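Local coordinates for DyP (Bjerkandera adusta, PDB 3VXJ), which binds heme b and, as a member of the DyP-type peroxidase family, probably uses peroxide to oxidise dyes and phenolic substrates, at residues Gly306-Val309 / Arg310-Pro314; Gly389-Pro392 / Ile393-Gln396. All blocks are in the same frame, centred on the assembly; numbering follows the deposited sequence.

Contact 1. Residues Gly306-Val309 / Arg310-Pro314; sequences GAHV and RKTNP. With HEM (protoporphyrin IX containing Fe), chain B; 3DM (2,6-dimethoxyphenol), chain D.
The short helix 308-312 carries the proximal heme ligand, and its first turn is closed by Lys311 N donating to Ala307 O at the N-cap position (2.9 Å). His308 swings CG anti to its own backbone nitrogen (chi1 -178°), which carries the ring to the heme. There NE2 binds the iron at 2.2 Å, with water 1 as the other axial ligand, while ND1 is hydrogen-bonded to Glu391 OE1. Thr312 lies one turn on. Its methyl CG2 sits over one face of the imidazole, 4.3 Å from the ring centroid, a CH-pi contact nearer the edge of the ring than its middle. OG1 and the backbone N of Thr312 both donate to His308 O, OG1 at 3.2 Å. A glycine in place of Thr312 would probably cost the imidazole the methyl that rests on that face and His308 O its second, hydroxyl donor. At the helix end Asn313 ND2 forks. One N-H goes to heme O2D (3.0 Å, 163°), the other to O1 of the bound 2,6-dimethoxyphenol (3.1 Å, 162°). Behind the helix Arg310 forms a salt bridge with Asp317, and backbone bonds from His308 to Met260 and Val309 to Phe261 tie it to the end of helix 249-261.

Contact 2. Residues Gly389-Pro392 / Ile393-Gln396; sequences GIEP and IIGQ. With HEM (protoporphyrin IX containing Fe), chain B.
With CG anti to the backbone N (chi1 -160°) and a bend at CG (chi2 -76°), the side chain of Glu391 curls back over the turn that follows it, setting its carboxylate against the backbone N-H groups of Ile393 and Ile394. Each oxygen takes one: Ile393 N donates to Glu391 OE2 at 2.8 Å, nearly straight at 172°, and Ile394 N donates to OE1, also at 2.8 Å and only slightly less straight. Both donors stand well out of the carboxylate plane, so the group is gripped from above. OE1 has a further partner in His308 ND1, the proximal heme ligand. The two hydrogen bonds from backbone N-H groups thus help fix the rotation of the carboxylate that faces the histidine, and Glu391 serves as a second-shell residue that positions the iron ligand.

The backbone closes the same turn, with Gly395 N donating to Glu391 O in a bent bond of 2.9 Å. A side chain on Gly395 would run into both Glu391 O and Ile390 CG2; without one, Ile390 CG2 packs 3.6 Å from Gly395 C. On the heme side, Ile394 CG2 lies 3.7 Å from heme CAB, and Ile394 CG1 is 3.3 Å from Glu391 OE1. Water 2 donates to the carbonyls of Pro392 and Ile393.

This loop runs between helix 367-375 and strand 401-403: Ile393 and Ile394 pack on Val420 of strand 420-430, Pro392 and Ile393 on Met260 of helix 249-261, and both isoleucines on His308 of helix 308-312.

In the fold
Both contacts are buried, their centres about 10 Å apart, and both touch the heme. Contact 1 is a helical turn that reaches the cofactor through a metal bond and a propionate, as well as side-chain packing; contact 2 is an irregular loop that touches the porphyrin with aliphatic carbon alone and shares its carboxylate between the loop's own N-H groups and the proximal histidine. Beside that bridge, Lys311 NZ makes a probable hydrogen bond of 2.8 Å to Gly389 O, and His308 CE1 packs 3.4 Å from Ile394 CG1. The loop therefore acts as a second shell behind the iron ligand, and helix 249-261 touches 306-314 and 389-396 alike.

Contact 1. Residues Gly306-Val309 / Arg310-Pro314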
ATOM      1  N   GLY A 306     -10.067   0.135  16.569  1.00  7.19           N
ATOM      2  CA  GLY A 306      -8.857  -0.494  16.034  1.00  7.66           C
ATOM      3  C   GLY A 306      -8.976  -1.178  14.674  1.00  7.46           C
ATOM      4  O   GLY A 306      -8.050  -1.881  14.268  1.00  7.71           O
ATOM      5  N   ALA A 307     -10.086  -0.961  13.958  1.00  7.34           N
ATOM      6  CA  ALA A 307     -10.254  -1.471  12.593  1.00  7.07           C
ATOM      7  C   ALA A 307      -9.151  -0.936  11.663  1.00  6.87           C
ATOM      8  O   ALA A 307      -8.692   0.201  11.820  1.00  6.67           O
ATOM      9  CB  ALA A 307     -11.625  -1.095  12.067  1.00  7.88           C
ATOM     10  N   HIS A 308      -8.759  -1.754  10.683  1.00  6.52           N
ATOM     11  CA  HIS A 308      -7.665  -1.414   9.782  1.00  6.51           C
ATOM     12  C   HIS A 308      -7.736   0.005   9.236  1.00  6.79           C
ATOM     13  O   HIS A 308      -6.778   0.763   9.386  1.00  6.93           O
ATOM     14  CB  HIS A 308      -7.592  -2.429   8.633  1.00  6.99           C
ATOM     15  CG  HIS A 308      -6.465  -2.184   7.673  1.00  6.10           C
ATOM     16  ND1 HIS A 308      -5.143  -2.381   8.013  1.00  7.70           N
ATOM     17  CD2 HIS A 308      -6.464  -1.765   6.384  1.00  4.99           C
ATOM     18  CE1 HIS A 308      -4.374  -2.084   6.981  1.00  6.44           C
ATOM     19  NE2 HIS A 308      -5.152  -1.721   5.970  1.00  6.46           N
ATOM     20  N   VAL A 309      -8.842   0.363   8.583  1.00  6.42           N
ATOM     21  CA  VAL A 309      -8.885   1.666   7.910  1.00  6.99           C
ATOM     22  C   VAL A 309      -8.912   2.825   8.898  1.00  6.59           C
ATOM     23  O   VAL A 309      -8.405   3.911   8.594  1.00  6.78           O
ATOM     24  CB  VAL A 309     -10.032   1.777   6.870  1.00  7.08           C
ATOM     25  CG1 VAL A 309      -9.854   0.736   5.765  1.00  8.15           C
ATOM     26  CG2 VAL A 309     -11.398   1.659   7.513  1.00  8.01           C
ATOM     27  N   ARG A 310      -9.475   2.589  10.079  1.00  6.27           N
ATOM     28  CA  ARG A 310      -9.527   3.618  11.120  1.00  6.56           C
ATOM     29  C   ARG A 310      -8.158   3.860  11.762  1.00  6.62           C
ATOM     30  O   ARG A 310      -7.817   4.992  12.088  1.00  7.70           O
ATOM     31  CB  ARG A 310     -10.569   3.259  12.177  1.00  7.11           C
ATOM     32  CG  ARG A 310     -10.819   4.346  13.206  1.00  7.59           C
ATOM     33  CD  ARG A 310     -12.088   4.029  13.963  1.00  9.41           C
ATOM     34  NE  ARG A 310     -12.428   5.103  14.891  1.00  7.76           N
ATOM     35  CZ  ARG A 310     -13.548   5.156  15.610  1.00  8.61           C
ATOM     36  NH1 ARG A 310     -14.432   4.155  15.561  1.00  9.40           N
ATOM     37  NH2 ARG A 310     -13.774   6.204  16.397  1.00  9.40           N
ATOM     38  N   LYS A 311      -7.373   2.800  11.907  1.00  6.55           N
ATOM     39  CA  LYS A 311      -5.992   2.912  12.374  1.00  7.06           C
ATOM     40  C   LYS A 311      -5.080   3.607  11.371  1.00  6.93           C
ATOM     41  O   LYS A 311      -4.240   4.424  11.743  1.00  7.51           O
ATOM     42  CB  LYS A 311      -5.437   1.536  12.696  1.00  7.01           C
ATOM     43  CG  LYS A 311      -5.993   0.940  13.986  1.00  7.09           C
ATOM     44  CD  LYS A 311      -5.306   1.494  15.238  1.00  8.47           C
ATOM     45  CE  LYS A 311      -5.082   0.401  16.266  1.00  8.43           C
ATOM     46  NZ  LYS A 311      -4.163   0.843  17.354  1.00  8.17           N
ATOM     47  N   THR A 312      -5.246   3.298  10.090  1.00  6.43           N
ATOM     48  CA  THR A 312      -4.325   3.826   9.084  1.00  7.21           C
ATOM     49  C   THR A 312      -4.735   5.208   8.585  1.00  6.92           C
ATOM     50  O   THR A 312      -3.886   5.962   8.116  1.00  7.94           O
ATOM     51  CB  THR A 312      -4.130   2.866   7.909  1.00  7.18           C
ATOM     52  OG1 THR A 312      -5.396   2.682   7.251  1.00  7.98           O
ATOM     53  CG2 THR A 312      -3.562   1.513   8.379  1.00  7.59           C
ATOM     54  N   ASN A 313      -6.022   5.534   8.712  1.00  6.87           N
ATOM     55  CA  ASN A 313      -6.512   6.891   8.515  1.00  6.90           C
ATOM     56  C   ASN A 313      -7.582   7.219   9.550  1.00  7.10           C
ATOM     57  O   ASN A 313      -8.765   6.925   9.349  1.00  7.67           O
ATOM     58  CB  ASN A 313      -7.061   7.104   7.105  1.00  6.49           C
ATOM     59  CG  ASN A 313      -7.618   8.509   6.904  1.00  7.11           C
ATOM     60  OD1 ASN A 313      -7.461   9.393   7.763  1.00  8.72           O
ATOM     61  ND2 ASN A 313      -8.299   8.716   5.776  1.00  8.53           N
ATOM     62  N   PRO A 314      -7.166   7.831  10.670  1.00  7.55           N
ATOM     63  CA  PRO A 314      -8.068   8.059  11.793  1.00  7.73           C
ATOM     64  C   PRO A 314      -9.155   9.106  11.562  1.00  7.62           C
ATOM     65  O   PRO A 314     -10.062   9.192  12.379  1.00  7.97           O
ATOM     66  CB  PRO A 314      -7.127   8.511  12.919  1.00  8.10           C
ATOM     67  CG  PRO A 314      -5.779   7.989  12.519  1.00  9.39           C
ATOM     68  CD  PRO A 314      -5.762   8.085  11.034  1.00  7.76           C
TER
HETATM   69  CHA HEM B 501      -7.098   0.642   3.255  1.00  6.30           C
HETATM   70  CHB HEM B 501      -6.148  -4.082   2.870  1.00  7.50           C
HETATM   71  CHC HEM B 501      -1.664  -3.361   4.534  1.00  5.94           C
HETATM   72  CHD HEM B 501      -2.576   1.373   4.894  1.00  5.99           C
HETATM   73  C1A HEM B 501      -7.242  -0.701   3.039  1.00  6.15           C
HETATM   74  C2A HEM B 501      -8.459  -1.355   2.612  1.00  6.49           C
HETATM   75  C3A HEM B 501      -8.192  -2.670   2.517  1.00  6.45           C
HETATM   76  C4A HEM B 501      -6.800  -2.870   2.850  1.00  6.57           C
HETATM   77  CMA HEM B 501      -9.157  -3.794   2.097  1.00  8.98           C
HETATM   78  CAA HEM B 501      -9.812  -0.643   2.395  1.00  6.84           C
HETATM   79  CBA HEM B 501     -10.038  -0.085   0.988  1.00  7.98           C
HETATM   80  CGA HEM B 501      -9.220   1.147   0.676  1.00 10.20           C
HETATM   81  O1A HEM B 501      -9.484   2.238   1.225  1.00 12.11           O
HETATM   82  O2A HEM B 501      -8.295   1.035  -0.176  1.00 13.52           O
HETATM   83  C1B HEM B 501      -4.845  -4.304   3.272  1.00  6.15           C
HETATM   84  C2B HEM B 501      -4.174  -5.586   3.296  1.00  6.44           C
HETATM   85  C3B HEM B 501      -2.924  -5.385   3.755  1.00  7.24           C
HETATM   86  C4B HEM B 501      -2.781  -3.968   4.015  1.00  5.70           C
HETATM   87  CMB HEM B 501      -4.838  -6.916   2.879  1.00  7.69           C
HETATM   88  CAB HEM B 501      -1.795  -6.417   3.954  1.00  7.43           C
HETATM   89  CBB HEM B 501      -1.755  -7.567   3.277  1.00  8.01           C
HETATM   90  C1C HEM B 501      -1.541  -2.025   4.818  1.00  5.46           C
HETATM   91  C2C HEM B 501      -0.385  -1.390   5.423  1.00  6.18           C
HETATM   92  C3C HEM B 501      -0.643  -0.078   5.538  1.00  6.54           C
HETATM   93  C4C HEM B 501      -1.968   0.147   5.000  1.00  5.79           C
HETATM   94  CMC HEM B 501       0.899  -2.139   5.829  1.00  9.08           C
HETATM   95  CAC HEM B 501       0.259   1.049   6.105  1.00  7.40           C
HETATM   96  CBC HEM B 501       1.059   0.849   7.162  1.00  8.40           C
HETATM   97  C1D HEM B 501      -3.843   1.604   4.424  1.00  5.27           C
HETATM   98  C2D HEM B 501      -4.395   2.923   4.235  1.00  6.39           C
HETATM   99  C3D HEM B 501      -5.790   2.698   3.743  1.00  6.33           C
HETATM  100  C4D HEM B 501      -5.954   1.268   3.670  1.00  6.08           C
HETATM  101  CMD HEM B 501      -3.754   4.298   4.485  1.00  7.64           C
HETATM  102  CAD HEM B 501      -6.794   3.816   3.422  1.00  6.82           C
HETATM  103  CBD HEM B 501      -7.419   4.259   4.741  1.00  7.41           C
HETATM  104  CGD HEM B 501      -8.389   5.391   4.542  1.00  7.06           C
HETATM  105  O1D HEM B 501      -9.543   5.267   5.035  1.00  7.67           O
HETATM  106  O2D HEM B 501      -8.027   6.408   3.908  1.00  8.12           O
HETATM  107  NA  HEM B 501      -6.268  -1.654   3.195  1.00  6.34           N
HETATM  108  NB  HEM B 501      -3.977  -3.331   3.752  1.00  6.47           N
HETATM  109  NC  HEM B 501      -2.498  -1.059   4.612  1.00  5.63           N
HETATM  110  ND  HEM B 501      -4.778   0.642   4.051  1.00  6.25           N
HETATM  111 FE   HEM B 501      -4.398  -1.367   3.969  1.00  7.00          FE
HETATM  112  O1  3DM D 503      -9.211  11.718   5.752  1.00 14.23           O
HETATM  113  C1  3DM D 503      -9.755  12.529   6.725  1.00 14.97           C
HETATM  114  C2  3DM D 503      -8.969  13.059   7.754  1.00 14.99           C
HETATM  115  O2  3DM D 503      -7.632  12.752   7.789  1.00 15.74           O
HETATM  116  C7  3DM D 503      -6.928  12.973   9.022  1.00 16.76           C
HETATM  117  C3  3DM D 503      -9.572  13.887   8.711  1.00 15.64           C
HETATM  118  C4  3DM D 503     -10.943  14.157   8.656  1.00 14.79           C
HETATM  119  C5  3DM D 503     -11.721  13.634   7.628  1.00 14.99           C
HETATM  120  C6  3DM D 503     -11.124  12.817   6.668  1.00 14.47           C
HETATM  121  O3  3DM D 503     -11.836  12.268   5.638  1.00 15.06           O
HETATM  122  C8  3DM D 503     -13.285  12.291   5.743  1.00 14.85           C
HETATM  123  O   HOH W   1      -3.849  -1.091   2.074  1.00 13.20           O

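Contact 2. Residues Gly389-Pro392 / Ile393-Gln396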
ATOM      1  N   GLY A 389      -6.443  -1.258  21.149  1.00  8.59           N
ATOM      2  CA  GLY A 389      -5.703  -2.484  20.880  1.00  8.49           C
ATOM      3  C   GLY A 389      -4.934  -2.446  19.572  1.00  8.77           C
ATOM      4  O   GLY A 389      -4.777  -1.391  18.949  1.00  9.02           O
ATOM      5  N   ILE A 390      -4.443  -3.615  19.175  1.00  8.90           N
ATOM      6  CA  ILE A 390      -3.560  -3.764  18.028  1.00  8.78           C
ATOM      7  C   ILE A 390      -4.381  -4.017  16.767  1.00  8.61           C
ATOM      8  O   ILE A 390      -5.286  -4.847  16.771  1.00  9.18           O
ATOM      9  CB  ILE A 390      -2.568  -4.931  18.282  1.00  9.03           C
ATOM     10  CG1 ILE A 390      -1.819  -4.729  19.612  1.00  9.39           C
ATOM     11  CG2 ILE A 390      -1.627  -5.129  17.086  1.00  9.75           C
ATOM     12  CD1 ILE A 390      -1.205  -3.325  19.768  1.00 12.14           C
ATOM     13  N   GLU A 391      -4.071  -3.295  15.694  1.00  8.05           N
ATOM     14  CA  GLU A 391      -4.815  -3.423  14.452  1.00  7.77           C
ATOM     15  C   GLU A 391      -4.733  -4.893  13.989  1.00  7.89           C
ATOM     16  O   GLU A 391      -3.631  -5.427  13.823  1.00  7.82           O
ATOM     17  CB  GLU A 391      -4.224  -2.464  13.427  1.00  7.89           C
ATOM     18  CG  GLU A 391      -5.150  -2.135  12.266  1.00  7.50           C
ATOM     19  CD  GLU A 391      -5.246  -3.263  11.273  1.00  8.41           C
ATOM     20  OE1 GLU A 391      -4.295  -3.422  10.472  1.00  8.33           O
ATOM     21  OE2 GLU A 391      -6.276  -3.989  11.291  1.00  8.12           O
ATOM     22  N   PRO A 392      -5.891  -5.558  13.806  1.00  7.77           N
ATOM     23  CA  PRO A 392      -5.866  -7.008  13.566  1.00  8.19           C
ATOM     24  C   PRO A 392      -5.283  -7.470  12.231  1.00  7.72           C
ATOM     25  O   PRO A 392      -4.851  -8.621  12.151  1.00  8.80           O
ATOM     26  CB  PRO A 392      -7.343  -7.414  13.669  1.00  8.56           C
ATOM     27  CG  PRO A 392      -8.104  -6.142  13.369  1.00  8.46           C
ATOM     28  CD  PRO A 392      -7.265  -5.057  13.994  1.00  7.86           C
ATOM     29  N   ILE A 393      -5.274  -6.619  11.203  1.00  7.68           N
ATOM     30  CA  ILE A 393      -4.758  -7.024   9.901  1.00  8.08           C
ATOM     31  C   ILE A 393      -3.235  -6.903   9.829  1.00  8.14           C
ATOM     32  O   ILE A 393      -2.558  -7.890   9.521  1.00  8.86           O
ATOM     33  CB  ILE A 393      -5.474  -6.273   8.754  1.00  7.78           C
ATOM     34  CG1 ILE A 393      -7.007  -6.442   8.867  1.00  8.04           C
ATOM     35  CG2 ILE A 393      -4.970  -6.724   7.379  1.00  8.57           C
ATOM     36  CD1 ILE A 393      -7.512  -7.893   9.026  1.00  9.15           C
ATOM     37  N   ILE A 394      -2.689  -5.720  10.118  1.00  8.38           N
ATOM     38  CA  ILE A 394      -1.231  -5.527  10.001  1.00  9.28           C
ATOM     39  C   ILE A 394      -0.521  -5.030  11.263  1.00  8.46           C
ATOM     40  O   ILE A 394       0.677  -4.806  11.234  1.00  8.10           O
ATOM     41  CB  ILE A 394      -0.794  -4.714   8.725  1.00 10.53           C
ATOM     42  CG1 ILE A 394      -1.628  -3.451   8.526  1.00 12.88           C
ATOM     43  CG2 ILE A 394      -0.837  -5.605   7.476  1.00 12.89           C
ATOM     44  CD1 ILE A 394      -1.231  -2.301   9.433  1.00 12.78           C
ATOM     45  N   GLY A 395      -1.232  -4.876  12.376  1.00  8.21           N
ATOM     46  CA  GLY A 395      -0.569  -4.517  13.635  1.00  9.18           C
ATOM     47  C   GLY A 395       0.382  -5.616  14.080  1.00  9.56           C
ATOM     48  O   GLY A 395       0.057  -6.805  13.992  1.00  9.97           O
ATOM     49  N   GLN A 396       1.562  -5.248  14.573  1.00 10.36           N
ATOM     50  CA  GLN A 396       2.581  -6.274  14.852  1.00 12.06           C
ATOM     51  C   GLN A 396       3.002  -6.511  16.305  1.00 14.50           C
ATOM     52  O   GLN A 396       3.721  -7.473  16.606  1.00 16.64           O
ATOM     53  CB  GLN A 396       3.771  -6.127  13.910  1.00 11.52           C
ATOM     54  CG  GLN A 396       3.378  -6.518  12.493  1.00 10.53           C
ATOM     55  CD  GLN A 396       4.557  -6.729  11.594  1.00 10.45           C
ATOM     56  OE1 GLN A 396       4.725  -7.809  11.025  1.00 11.65           O
ATOM     57  NE2 GLN A 396       5.385  -5.704  11.447  1.00 10.13           N
TER
HETATM   58  CHA HEM B 501      -7.098   0.642   3.255  1.00  6.30           C
HETATM   59  CHB HEM B 501      -6.148  -4.082   2.870  1.00  7.50           C
HETATM   60  CHC HEM B 501      -1.664  -3.361   4.534  1.00  5.94           C
HETATM   61  CHD HEM B 501      -2.576   1.373   4.894  1.00  5.99           C
HETATM   62  C1A HEM B 501      -7.242  -0.701   3.039  1.00  6.15           C
HETATM   63  C2A HEM B 501      -8.459  -1.355   2.612  1.00  6.49           C
HETATM   64  C3A HEM B 501      -8.192  -2.670   2.517  1.00  6.45           C
HETATM   65  C4A HEM B 501      -6.800  -2.870   2.850  1.00  6.57           C
HETATM   66  CMA HEM B 501      -9.157  -3.794   2.097  1.00  8.98           C
HETATM   67  CAA HEM B 501      -9.812  -0.643   2.395  1.00  6.84           C
HETATM   68  CBA HEM B 501     -10.038  -0.085   0.988  1.00  7.98           C
HETATM   69  CGA HEM B 501      -9.220   1.147   0.676  1.00 10.20           C
HETATM   70  O1A HEM B 501      -9.484   2.238   1.225  1.00 12.11           O
HETATM   71  O2A HEM B 501      -8.295   1.035  -0.176  1.00 13.52           O
HETATM   72  C1B HEM B 501      -4.845  -4.304   3.272  1.00  6.15           C
HETATM   73  C2B HEM B 501      -4.174  -5.586   3.296  1.00  6.44           C
HETATM   74  C3B HEM B 501      -2.924  -5.385   3.755  1.00  7.24           C
HETATM   75  C4B HEM B 501      -2.781  -3.968   4.015  1.00  5.70           C
HETATM   76  CMB HEM B 501      -4.838  -6.916   2.879  1.00  7.69           C
HETATM   77  CAB HEM B 501      -1.795  -6.417   3.954  1.00  7.43           C
HETATM   78  CBB HEM B 501      -1.755  -7.567   3.277  1.00  8.01           C
HETATM   79  C1C HEM B 501      -1.541  -2.025   4.818  1.00  5.46           C
HETATM   80  C2C HEM B 501      -0.385  -1.390   5.423  1.00  6.18           C
HETATM   81  C3C HEM B 501      -0.643  -0.078   5.538  1.00  6.54           C
HETATM   82  C4C HEM B 501      -1.968   0.147   5.000  1.00  5.79           C
HETATM   83  CMC HEM B 501       0.899  -2.139   5.829  1.00  9.08           C
HETATM   84  CAC HEM B 501       0.259   1.049   6.105  1.00  7.40           C
HETATM   85  CBC HEM B 501       1.059   0.849   7.162  1.00  8.40           C
HETATM   86  C1D HEM B 501      -3.843   1.604   4.424  1.00  5.27           C
HETATM   87  C2D HEM B 501      -4.395   2.923   4.235  1.00  6.39           C
HETATM   88  C3D HEM B 501      -5.790   2.698   3.743  1.00  6.33           C
HETATM   89  C4D HEM B 501      -5.954   1.268   3.670  1.00  6.08           C
HETATM   90  CMD HEM B 501      -3.754   4.298   4.485  1.00  7.64           C
HETATM   91  CAD HEM B 501      -6.794   3.816   3.422  1.00  6.82           C
HETATM   92  CBD HEM B 501      -7.419   4.259   4.741  1.00  7.41           C
HETATM   93  CGD HEM B 501      -8.389   5.391   4.542  1.00  7.06           C
HETATM   94  O1D HEM B 501      -9.543   5.267   5.035  1.00  7.67           O
HETATM   95  O2D HEM B 501      -8.027   6.408   3.908  1.00  8.12           O
HETATM   96  NA  HEM B 501      -6.268  -1.654   3.195  1.00  6.34           N
HETATM   97  NB  HEM B 501      -3.977  -3.331   3.752  1.00  6.47           N
HETATM   98  NC  HEM B 501      -2.498  -1.059   4.612  1.00  5.63           N
HETATM   99  ND  HEM B 501      -4.778   0.642   4.051  1.00  6.25           N
HETATM  100 FE   HEM B 501      -4.398  -1.367   3.969  1.00  7.00          FE
HETATM  101  O   HOH W   2      -3.469 -10.388  10.368  1.00  7.75           O
HETATM  102  O   HOH W   1      -3.849  -1.091   2.074  1.00 13.20           O